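Local structure of rubber oxygenase (Streptomyces sp., 5O1L) at residues 108-122 with 252-266. The protein cleaves the double bonds of poly(cis-1,4-isoprene) in natural and synthetic rubber oxidatively, using molecular oxygen and a non-covalently bound b-type heme. Numbering follows the deposited sequence.
Sequences PSWADKAALDRGAQF and ADAEAYLHVWQVSAH. With EDO (1,2-ethanediol), chain G.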
ATOM      1  N   PRO A 108      -7.457   3.765 -17.272  1.00 15.82           N
ATOM      2  CA  PRO A 108      -6.935   4.896 -18.037  1.00 16.57           C
ATOM      3  C   PRO A 108      -6.587   4.462 -19.477  1.00 17.76           C
ATOM      4  O   PRO A 108      -6.210   3.315 -19.730  1.00 15.67           O
ATOM      5  CB  PRO A 108      -5.676   5.242 -17.284  1.00 16.41           C
ATOM      6  CG  PRO A 108      -5.264   4.032 -16.586  1.00 16.45           C
ATOM      7  CD  PRO A 108      -6.542   3.305 -16.245  1.00 17.23           C
ATOM      8  N   SER A 109      -6.566   5.455 -20.370  1.00 18.80           N
ATOM      9  CA  SER A 109      -6.237   5.198 -21.757  1.00 20.25           C
ATOM     10  C   SER A 109      -4.802   4.702 -22.027  1.00 18.34           C
ATOM     11  O   SER A 109      -4.517   3.992 -22.998  1.00 19.65           O
ATOM     12  CB  SER A 109      -6.400   6.534 -22.570  1.00 21.83           C
ATOM     13  OG  SER A 109      -5.537   7.530 -22.025  1.00 28.02           O
ATOM     14  N   TRP A 110      -3.909   4.982 -21.045  1.00 15.68           N
ATOM     15  CA  TRP A 110      -2.555   4.612 -21.116  1.00 14.85           C
ATOM     16  C   TRP A 110      -2.248   3.296 -20.428  1.00 15.24           C
ATOM     17  O   TRP A 110      -1.091   2.868 -20.424  1.00 14.81           O
ATOM     18  CB  TRP A 110      -1.695   5.721 -20.500  1.00 14.47           C
ATOM     19  CG  TRP A 110      -2.168   6.315 -19.205  1.00 14.72           C
ATOM     20  CD1 TRP A 110      -2.918   7.392 -18.992  1.00 14.88           C
ATOM     21  CD2 TRP A 110      -1.875   5.794 -17.882  1.00 14.31           C
ATOM     22  NE1 TRP A 110      -3.135   7.629 -17.658  1.00 14.61           N
ATOM     23  CE2 TRP A 110      -2.499   6.620 -16.967  1.00 13.69           C
ATOM     24  CE3 TRP A 110      -1.143   4.726 -17.411  1.00 14.22           C
ATOM     25  CZ2 TRP A 110      -2.366   6.439 -15.591  1.00 13.33           C
ATOM     26  CZ3 TRP A 110      -1.039   4.573 -16.010  1.00 13.84           C
ATOM     27  CH2 TRP A 110      -1.663   5.412 -15.168  1.00 12.92           C
ATOM     28  N   ALA A 111      -3.254   2.617 -19.910  1.00 14.69           N
ATOM     29  CA  ALA A 111      -3.007   1.264 -19.366  1.00 15.59           C
ATOM     30  C   ALA A 111      -2.640   0.306 -20.446  1.00 17.35           C
ATOM     31  O   ALA A 111      -3.267   0.295 -21.556  1.00 19.01           O
ATOM     32  CB  ALA A 111      -4.225   0.776 -18.661  1.00 15.80           C
ATOM     33  N   ASP A 112      -1.615  -0.502 -20.218  1.00 15.73           N
ATOM     34  CA  ASP A 112      -1.132  -1.469 -21.175  1.00 16.60           C
ATOM     35  C   ASP A 112      -1.357  -2.872 -20.608  1.00 17.16           C
ATOM     36  O   ASP A 112      -0.709  -3.268 -19.642  1.00 15.73           O
ATOM     37  CB  ASP A 112       0.307  -1.182 -21.408  1.00 17.15           C
ATOM     38  CG  ASP A 112       0.936  -2.051 -22.456  1.00 20.58           C
ATOM     39  OD1 ASP A 112       1.025  -3.281 -22.315  1.00 22.48           O
ATOM     40  OD2 ASP A 112       1.379  -1.480 -23.498  1.00 27.13           O
ATOM     41  N   LYS A 113      -2.269  -3.608 -21.211  1.00 18.95           N
ATOM     42  CA  LYS A 113      -2.694  -4.910 -20.694  1.00 21.81           C
ATOM     43  C   LYS A 113      -1.516  -5.842 -20.620  1.00 19.41           C
ATOM     44  O   LYS A 113      -1.388  -6.588 -19.587  1.00 19.17           O
ATOM     45  CB  LYS A 113      -3.746  -5.532 -21.631  1.00 26.48           C
ATOM     46  CG  LYS A 113      -4.086  -7.020 -21.342  1.00 32.39           C
ATOM     47  CD  LYS A 113      -5.022  -7.733 -22.348  1.00 36.15           C
ATOM     48  CE  LYS A 113      -5.603  -9.031 -21.746  1.00 37.23           C
ATOM     49  NZ  LYS A 113      -4.639  -9.830 -20.943  1.00 36.96           N
ATOM     50  N   ALA A 114      -0.649  -5.890 -21.638  1.00 19.48           N
ATOM     51  CA  ALA A 114       0.478  -6.803 -21.639  1.00 19.06           C
ATOM     52  C   ALA A 114       1.416  -6.512 -20.453  1.00 16.90           C
ATOM     53  O   ALA A 114       1.919  -7.431 -19.793  1.00 16.99           O
ATOM     54  CB  ALA A 114       1.222  -6.770 -22.908  1.00 21.19           C
ATOM     55  N   ALA A 115       1.647  -5.233 -20.190  1.00 13.78           N
ATOM     56  CA  ALA A 115       2.530  -4.887 -19.099  1.00 13.02           C
ATOM     57  C   ALA A 115       1.903  -5.207 -17.772  1.00 12.87           C
ATOM     58  O   ALA A 115       2.570  -5.621 -16.834  1.00 12.25           O
ATOM     59  CB  ALA A 115       2.893  -3.416 -19.136  1.00 13.72           C
ATOM     60  N   LEU A 116       0.623  -4.933 -17.645  1.00 12.30           N
ATOM     61  CA  LEU A 116      -0.061  -5.304 -16.427  1.00 12.49           C
ATOM     62  C   LEU A 116       0.054  -6.808 -16.152  1.00 13.11           C
ATOM     63  O   LEU A 116       0.254  -7.207 -15.029  1.00 13.06           O
ATOM     64  CB  LEU A 116      -1.507  -4.834 -16.425  1.00 13.10           C
ATOM     65  CG  LEU A 116      -1.725  -3.333 -16.371  1.00 12.88           C
ATOM     66  CD1 LEU A 116      -3.224  -3.063 -16.624  1.00 13.73           C
ATOM     67  CD2 LEU A 116      -1.190  -2.689 -15.165  1.00 12.99           C
ATOM     68  N   ASP A 117      -0.127  -7.594 -17.181  1.00 14.31           N
ATOM     69  CA  ASP A 117      -0.001  -9.070 -17.051  1.00 16.96           C
ATOM     70  C   ASP A 117       1.410  -9.427 -16.647  1.00 15.24           C
ATOM     71  O   ASP A 117       1.635 -10.327 -15.772  1.00 15.48           O
ATOM     72  CB  ASP A 117      -0.326  -9.746 -18.369  1.00 20.43           C
ATOM     73  CG  ASP A 117      -1.780  -9.725 -18.768  1.00 30.49           C
ATOM     74  OD1 ASP A 117      -2.689  -9.341 -17.996  1.00 37.38           O
ATOM     75  OD2 ASP A 117      -2.044 -10.162 -19.946  1.00 39.22           O
ATOM     76  N   ARG A 118       2.420  -8.786 -17.254  1.00 13.45           N
ATOM     77  CA  ARG A 118       3.791  -9.080 -16.926  1.00 13.78           C
ATOM     78  C   ARG A 118       4.125  -8.726 -15.496  1.00 13.47           C
ATOM     79  O   ARG A 118       4.849  -9.428 -14.813  1.00 12.81           O
ATOM     80  CB  ARG A 118       4.725  -8.397 -17.920  1.00 15.10           C
ATOM     81  CG  ARG A 118       6.151  -8.690 -17.647  1.00 15.57           C
ATOM     82  CD  ARG A 118       7.100  -8.083 -18.710  1.00 19.41           C
ATOM     83  NE  ARG A 118       8.343  -8.745 -18.543  1.00 21.03           N
ATOM     84  CZ  ARG A 118       9.179  -9.116 -19.504  1.00 23.32           C
ATOM     85  NH1 ARG A 118       8.932  -8.799 -20.767  1.00 24.15           N
ATOM     86  NH2 ARG A 118      10.299  -9.734 -19.166  1.00 26.55           N
ATOM     87  N   GLY A 119       3.611  -7.582 -15.043  1.00 11.96           N
ATOM     88  CA  GLY A 119       3.835  -7.194 -13.670  1.00 12.03           C
ATOM     89  C   GLY A 119       3.207  -8.083 -12.655  1.00 12.30           C
ATOM     90  O   GLY A 119       3.792  -8.323 -11.592  1.00 13.07           O
ATOM     91  N   ALA A 120       2.020  -8.591 -13.005  1.00 12.45           N
ATOM     92  CA  ALA A 120       1.347  -9.568 -12.126  1.00 12.83           C
ATOM     93  C   ALA A 120       2.148 -10.872 -12.083  1.00 12.99           C
ATOM     94  O   ALA A 120       2.346 -11.435 -11.004  1.00 13.14           O
ATOM     95  CB  ALA A 120      -0.049  -9.841 -12.667  1.00 13.69           C
ATOM     96  N   GLN A 121       2.631 -11.306 -13.243  1.00 13.50           N
ATOM     97  CA  GLN A 121       3.475 -12.513 -13.269  1.00 15.10           C
ATOM     98  C   GLN A 121       4.761 -12.343 -12.482  1.00 14.00           C
ATOM     99  O   GLN A 121       5.177 -13.231 -11.728  1.00 15.18           O
ATOM    100  CB  GLN A 121       3.769 -12.963 -14.671  1.00 17.28           C
ATOM    101  CG  GLN A 121       2.575 -13.521 -15.388  1.00 22.40           C
ATOM    102  CD  GLN A 121       2.059 -14.882 -14.845  1.00 27.90           C
ATOM    103  OE1 GLN A 121       2.747 -15.650 -14.142  1.00 32.05           O
ATOM    104  NE2 GLN A 121       0.831 -15.161 -15.161  1.00 32.79           N
ATOM    105  N   PHE A 122       5.381 -11.176 -12.585  1.00 13.55           N
ATOM    106  CA  PHE A 122       6.593 -10.912 -11.837  1.00 12.99           C
ATOM    107  C   PHE A 122       6.345 -10.974 -10.348  1.00 13.25           C
ATOM    108  O   PHE A 122       7.123 -11.551  -9.579  1.00 12.61           O
ATOM    109  CB  PHE A 122       7.091  -9.473 -12.229  1.00 13.64           C
ATOM    110  CG  PHE A 122       8.165  -8.911 -11.378  1.00 14.37           C
ATOM    111  CD1 PHE A 122       9.466  -9.422 -11.396  1.00 14.00           C
ATOM    112  CD2 PHE A 122       7.850  -7.928 -10.449  1.00 15.09           C
ATOM    113  CE1 PHE A 122      10.418  -8.845 -10.610  1.00 14.75           C
ATOM    114  CE2 PHE A 122       8.833  -7.403  -9.610  1.00 15.35           C
ATOM    115  CZ  PHE A 122      10.140  -7.864  -9.719  1.00 14.43           C
ATOM    116  N   ALA A 252      12.577  -5.096 -18.072  1.00 14.09           N
ATOM    117  CA  ALA A 252      11.217  -5.201 -18.523  1.00 14.60           C
ATOM    118  C   ALA A 252      10.261  -5.494 -17.325  1.00 13.81           C
ATOM    119  O   ALA A 252       9.173  -4.905 -17.237  1.00 13.29           O
ATOM    120  CB  ALA A 252      11.054  -6.296 -19.546  1.00 15.88           C
ATOM    121  N   ASP A 253      10.703  -6.359 -16.422  1.00 12.49           N
ATOM    122  CA  ASP A 253       9.862  -6.645 -15.253  1.00 11.93           C
ATOM    123  C   ASP A 253       9.788  -5.449 -14.338  1.00 11.85           C
ATOM    124  O   ASP A 253       8.722  -5.192 -13.750  1.00 11.87           O
ATOM    125  CB  ASP A 253      10.421  -7.819 -14.461  1.00 13.19           C
ATOM    126  CG  ASP A 253      10.034  -9.173 -15.061  1.00 15.08           C
ATOM    127  OD1 ASP A 253       9.077  -9.292 -15.842  1.00 17.04           O
ATOM    128  OD2 ASP A 253      10.728 -10.147 -14.682  1.00 17.32           O
ATOM    129  N   ALA A 254      10.857  -4.702 -14.106  1.00 11.18           N
ATOM    130  CA  ALA A 254      10.825  -3.494 -13.331  1.00 11.51           C
ATOM    131  C   ALA A 254       9.841  -2.512 -13.906  1.00 11.45           C
ATOM    132  O   ALA A 254       9.105  -1.848 -13.169  1.00 11.07           O
ATOM    133  CB  ALA A 254      12.177  -2.854 -13.202  1.00 11.69           C
ATOM    134  N   GLU A 255       9.869  -2.343 -15.209  1.00 11.40           N
ATOM    135  CA  GLU A 255       8.938  -1.411 -15.864  1.00 11.76           C
ATOM    136  C   GLU A 255       7.500  -1.876 -15.746  1.00 11.46           C
ATOM    137  O   GLU A 255       6.595  -1.056 -15.584  1.00 11.81           O
ATOM    138  CB  GLU A 255       9.298  -1.216 -17.301  1.00 12.57           C
ATOM    139  CG  GLU A 255      10.577  -0.447 -17.439  1.00 15.02           C
ATOM    140  CD  GLU A 255      10.610   0.895 -16.851  1.00 16.38           C
ATOM    141  OE1 GLU A 255       9.606   1.646 -17.108  1.00 19.20           O
ATOM    142  OE2 GLU A 255      11.644   1.240 -16.222  1.00 20.46           O
ATOM    143  N   ALA A 256       7.269  -3.177 -15.818  1.00 11.09           N
ATOM    144  CA  ALA A 256       5.911  -3.700 -15.709  1.00 10.94           C
ATOM    145  C   ALA A 256       5.384  -3.549 -14.304  1.00 10.80           C
ATOM    146  O   ALA A 256       4.212  -3.198 -14.112  1.00 11.04           O
ATOM    147  CB  ALA A 256       5.911  -5.153 -16.110  1.00 11.41           C
ATOM    148  N   TYR A 257       6.234  -3.785 -13.309  1.00 10.35           N
ATOM    149  CA  TYR A 257       5.858  -3.548 -11.915  1.00 10.05           C
ATOM    150  C   TYR A 257       5.505  -2.083 -11.680  1.00 10.60           C
ATOM    151  O   TYR A 257       4.464  -1.758 -11.054  1.00  9.91           O
ATOM    152  CB  TYR A 257       6.981  -4.019 -10.960  1.00 10.89           C
ATOM    153  CG  TYR A 257       6.718  -3.845  -9.496  1.00 11.58           C
ATOM    154  CD1 TYR A 257       5.992  -4.759  -8.831  1.00 14.87           C
ATOM    155  CD2 TYR A 257       7.178  -2.775  -8.790  1.00 12.86           C
ATOM    156  CE1 TYR A 257       5.774  -4.613  -7.470  1.00 13.98           C
ATOM    157  CE2 TYR A 257       6.973  -2.621  -7.435  1.00 14.09           C
ATOM    158  CZ  TYR A 257       6.238  -3.546  -6.797  1.00 14.21           C
ATOM    159  OH  TYR A 257       5.965  -3.363  -5.419  1.00 15.50           O
ATOM    160  N   LEU A 258       6.302  -1.143 -12.152  1.00 10.54           N
ATOM    161  CA  LEU A 258       5.951   0.254 -12.075  1.00  9.97           C
ATOM    162  C   LEU A 258       4.597   0.536 -12.712  1.00 10.69           C
ATOM    163  O   LEU A 258       3.775   1.243 -12.138  1.00 10.03           O
ATOM    164  CB  LEU A 258       7.015   1.110 -12.755  1.00 10.98           C
ATOM    165  CG  LEU A 258       6.723   2.619 -12.807  1.00 11.35           C
ATOM    166  CD1 LEU A 258       6.605   3.244 -11.442  1.00 11.71           C
ATOM    167  CD2 LEU A 258       7.884   3.259 -13.558  1.00 12.03           C
ATOM    168  N   HIS A 259       4.369  -0.030 -13.866  1.00 10.05           N
ATOM    169  CA  HIS A 259       3.099   0.176 -14.592  1.00 10.12           C
ATOM    170  C   HIS A 259       1.918  -0.275 -13.788  1.00  9.85           C
ATOM    171  O   HIS A 259       0.897   0.422 -13.724  1.00  9.67           O
ATOM    172  CB  HIS A 259       3.161  -0.455 -15.962  1.00 10.23           C
ATOM    173  CG  HIS A 259       2.050  -0.049 -16.866  1.00 11.08           C
ATOM    174  ND1 HIS A 259       1.919   1.261 -17.289  1.00 13.62           N
ATOM    175  CD2 HIS A 259       1.011  -0.716 -17.390  1.00 11.91           C
ATOM    176  CE1 HIS A 259       0.812   1.344 -18.052  1.00 13.40           C
ATOM    177  NE2 HIS A 259       0.284   0.174 -18.163  1.00 13.09           N
ATOM    178  N   VAL A 260       2.010  -1.448 -13.177  1.00  9.63           N
ATOM    179  CA  VAL A 260       0.916  -1.879 -12.270  1.00  9.91           C
ATOM    180  C   VAL A 260       0.642  -0.835 -11.226  1.00  9.98           C
ATOM    181  O   VAL A 260      -0.539  -0.518 -10.947  1.00  9.61           O
ATOM    182  CB  VAL A 260       1.251  -3.234 -11.645  1.00 10.84           C
ATOM    183  CG1 VAL A 260       0.274  -3.601 -10.542  1.00 10.90           C
ATOM    184  CG2 VAL A 260       1.348  -4.346 -12.630  1.00 11.37           C
ATOM    185  N   TRP A 261       1.646  -0.309 -10.574  1.00  9.34           N
ATOM    186  CA  TRP A 261       1.501   0.704  -9.541  1.00  9.53           C
ATOM    187  C   TRP A 261       1.033   2.025 -10.068  1.00  9.62           C
ATOM    188  O   TRP A 261       0.279   2.739  -9.410  1.00 10.09           O
ATOM    189  CB  TRP A 261       2.745   0.771  -8.641  1.00 10.22           C
ATOM    190  CG  TRP A 261       2.797  -0.364  -7.715  1.00 10.49           C
ATOM    191  CD1 TRP A 261       3.331  -1.599  -7.867  1.00 12.43           C
ATOM    192  CD2 TRP A 261       2.107  -0.372  -6.434  1.00 11.21           C
ATOM    193  NE1 TRP A 261       3.023  -2.374  -6.749  1.00 12.48           N
ATOM    194  CE2 TRP A 261       2.334  -1.624  -5.859  1.00 11.52           C
ATOM    195  CE3 TRP A 261       1.387   0.560  -5.759  1.00 12.91           C
ATOM    196  CZ2 TRP A 261       1.817  -1.968  -4.597  1.00 12.21           C
ATOM    197  CZ3 TRP A 261       0.919   0.267  -4.506  1.00 13.19           C
ATOM    198  CH2 TRP A 261       1.103  -1.019  -3.964  1.00 13.12           C
ATOM    199  N   GLN A 262       1.387   2.401 -11.286  1.00  8.93           N
ATOM    200  CA  GLN A 262       0.900   3.638 -11.884  1.00  9.35           C
ATOM    201  C   GLN A 262      -0.612   3.523 -12.164  1.00  9.21           C
ATOM    202  O   GLN A 262      -1.361   4.424 -11.803  1.00  9.97           O
ATOM    203  CB  GLN A 262       1.655   3.943 -13.186  1.00  9.53           C
ATOM    204  CG  GLN A 262       3.128   4.339 -13.080  1.00  9.68           C
ATOM    205  CD  GLN A 262       3.822   4.297 -14.401  1.00 10.27           C
ATOM    206  OE1 GLN A 262       3.560   3.455 -15.268  1.00 10.88           O
ATOM    207  NE2 GLN A 262       4.737   5.262 -14.544  1.00 10.41           N
ATOM    208  N   VAL A 263      -1.027   2.432 -12.814  1.00  9.84           N
ATOM    209  CA  VAL A 263      -2.411   2.269 -13.121  1.00 10.01           C
ATOM    210  C   VAL A 263      -3.187   2.195 -11.816  1.00 10.00           C
ATOM    211  O   VAL A 263      -4.243   2.799 -11.688  1.00 10.57           O
ATOM    212  CB  VAL A 263      -2.616   1.025 -13.954  1.00 10.88           C
ATOM    213  CG1 VAL A 263      -4.105   0.615 -14.024  1.00 12.14           C
ATOM    214  CG2 VAL A 263      -2.008   1.177 -15.353  1.00 11.46           C
ATOM    215  N   SER A 264      -2.627   1.507 -10.816  1.00  9.87           N
ATOM    216  CA  SER A 264      -3.378   1.382  -9.552  1.00 10.29           C
ATOM    217  C   SER A 264      -3.540   2.716  -8.873  1.00 10.86           C
ATOM    218  O   SER A 264      -4.606   2.998  -8.319  1.00 12.19           O
ATOM    219  CB  SER A 264      -2.695   0.401  -8.651  1.00 11.11           C
ATOM    220  OG  SER A 264      -2.658  -0.914  -9.215  1.00 11.99           O
ATOM    221  N   ALA A 265      -2.552   3.580  -8.872  1.00 10.75           N
ATOM    222  CA  ALA A 265      -2.666   4.940  -8.328  1.00 11.40           C
ATOM    223  C   ALA A 265      -3.772   5.677  -9.037  1.00 11.23           C
ATOM    224  O   ALA A 265      -4.607   6.323  -8.388  1.00 11.89           O
ATOM    225  CB  ALA A 265      -1.363   5.677  -8.488  1.00 11.27           C
ATOM    226  N   HIS A 266      -3.834   5.599 -10.364  1.00 10.57           N
ATOM    227  CA  HIS A 266      -4.951   6.284 -11.100  1.00 11.59           C
ATOM    228  C   HIS A 266      -6.263   5.714 -10.649  1.00 12.26           C
ATOM    229  O   HIS A 266      -7.204   6.506 -10.386  1.00 12.41           O
ATOM    230  CB  HIS A 266      -4.748   6.003 -12.582  1.00 12.47           C
ATOM    231  CG  HIS A 266      -5.798   6.608 -13.442  1.00 14.16           C
ATOM    232  ND1 HIS A 266      -7.054   6.090 -13.719  1.00 16.74           N
ATOM    233  CD2 HIS A 266      -5.693   7.731 -14.154  1.00 14.17           C
ATOM    234  CE1 HIS A 266      -7.669   6.939 -14.563  1.00 14.47           C
ATOM    235  NE2 HIS A 266      -6.867   7.962 -14.805  1.00 17.42           N
TER
HETATM  236  C1  EDO G 505      -0.661  -3.723 -25.102  1.00 56.09           C
HETATM  237  O1  EDO G 505      -1.366  -4.595 -24.204  1.00 47.40           O
HETATM  238  C2  EDO G 505       0.740  -4.262 -25.400  1.00 55.42           C
HETATM  239  O2  EDO G 505       1.546  -3.251 -26.001  1.00 60.91           O
HETATM  240  O   HOH W   1       7.041 -11.197 -15.508  1.00 21.04           O
HETATM  241  O   HOH W   2      10.964 -11.654 -17.022  1.00 28.02           O
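A steep helix-helix crossing with a glycine at its closest CA pair joins helix 113-125 to helix 251-267 of the all-helical rubber oxygenase fold, where Gly119 lies against Ala256 and Tyr257. The segment axes approach to 7.5 Å at -106°, with Gly119 CA and Tyr257 CA 4.5 Å apart; any CB on Gly119 would run into Val260 CG2 and Ala256 O. Leu116 sets CD2 against Val260 and Val263, while Phe122 CE2 touches Tyr257 CD1 at 4.0 Å, the rings oblique; the Tyr257 hydroxyl is hydrogen-bonded to that of Tyr134.

His259 holds the loop leading into helix 113-125: with CG anti to the backbone N (chi1 -168°), its ring brings NE2 to accept from Asp112 N at 2.9 Å, nearly in the ring plane. Asp112 OD1 in turn N-caps the helix. His259 CD2 also packs on Ala115 CB and Leu116 CD2, each at 3.7 Å. Replacing His259 with an alanine would probably leave Asp112 N without its acceptor and open a gap beside Ala115 and Leu116. Trp110, whose NE1 donates a hydrogen bond to Asp272 OD2, turns its six-membered ring edge toward the face of His266, planes at 90°, and Pro108 CB makes a CH-pi contact 3.8 Å from the centroid of that imidazole.

At the other end an extended Arg118 lays one guanidinium face on Ala252 CB. One water donates to Arg118 O and Asp253 OD1; another accepts from Arg118 NH2 and donates to Asp253 OD2. The salt bridge is almost straight: Arg118 NE, in the guanidinium plane, meets Asp253 OD1 at 2.9 Å from above the carboxylate plane.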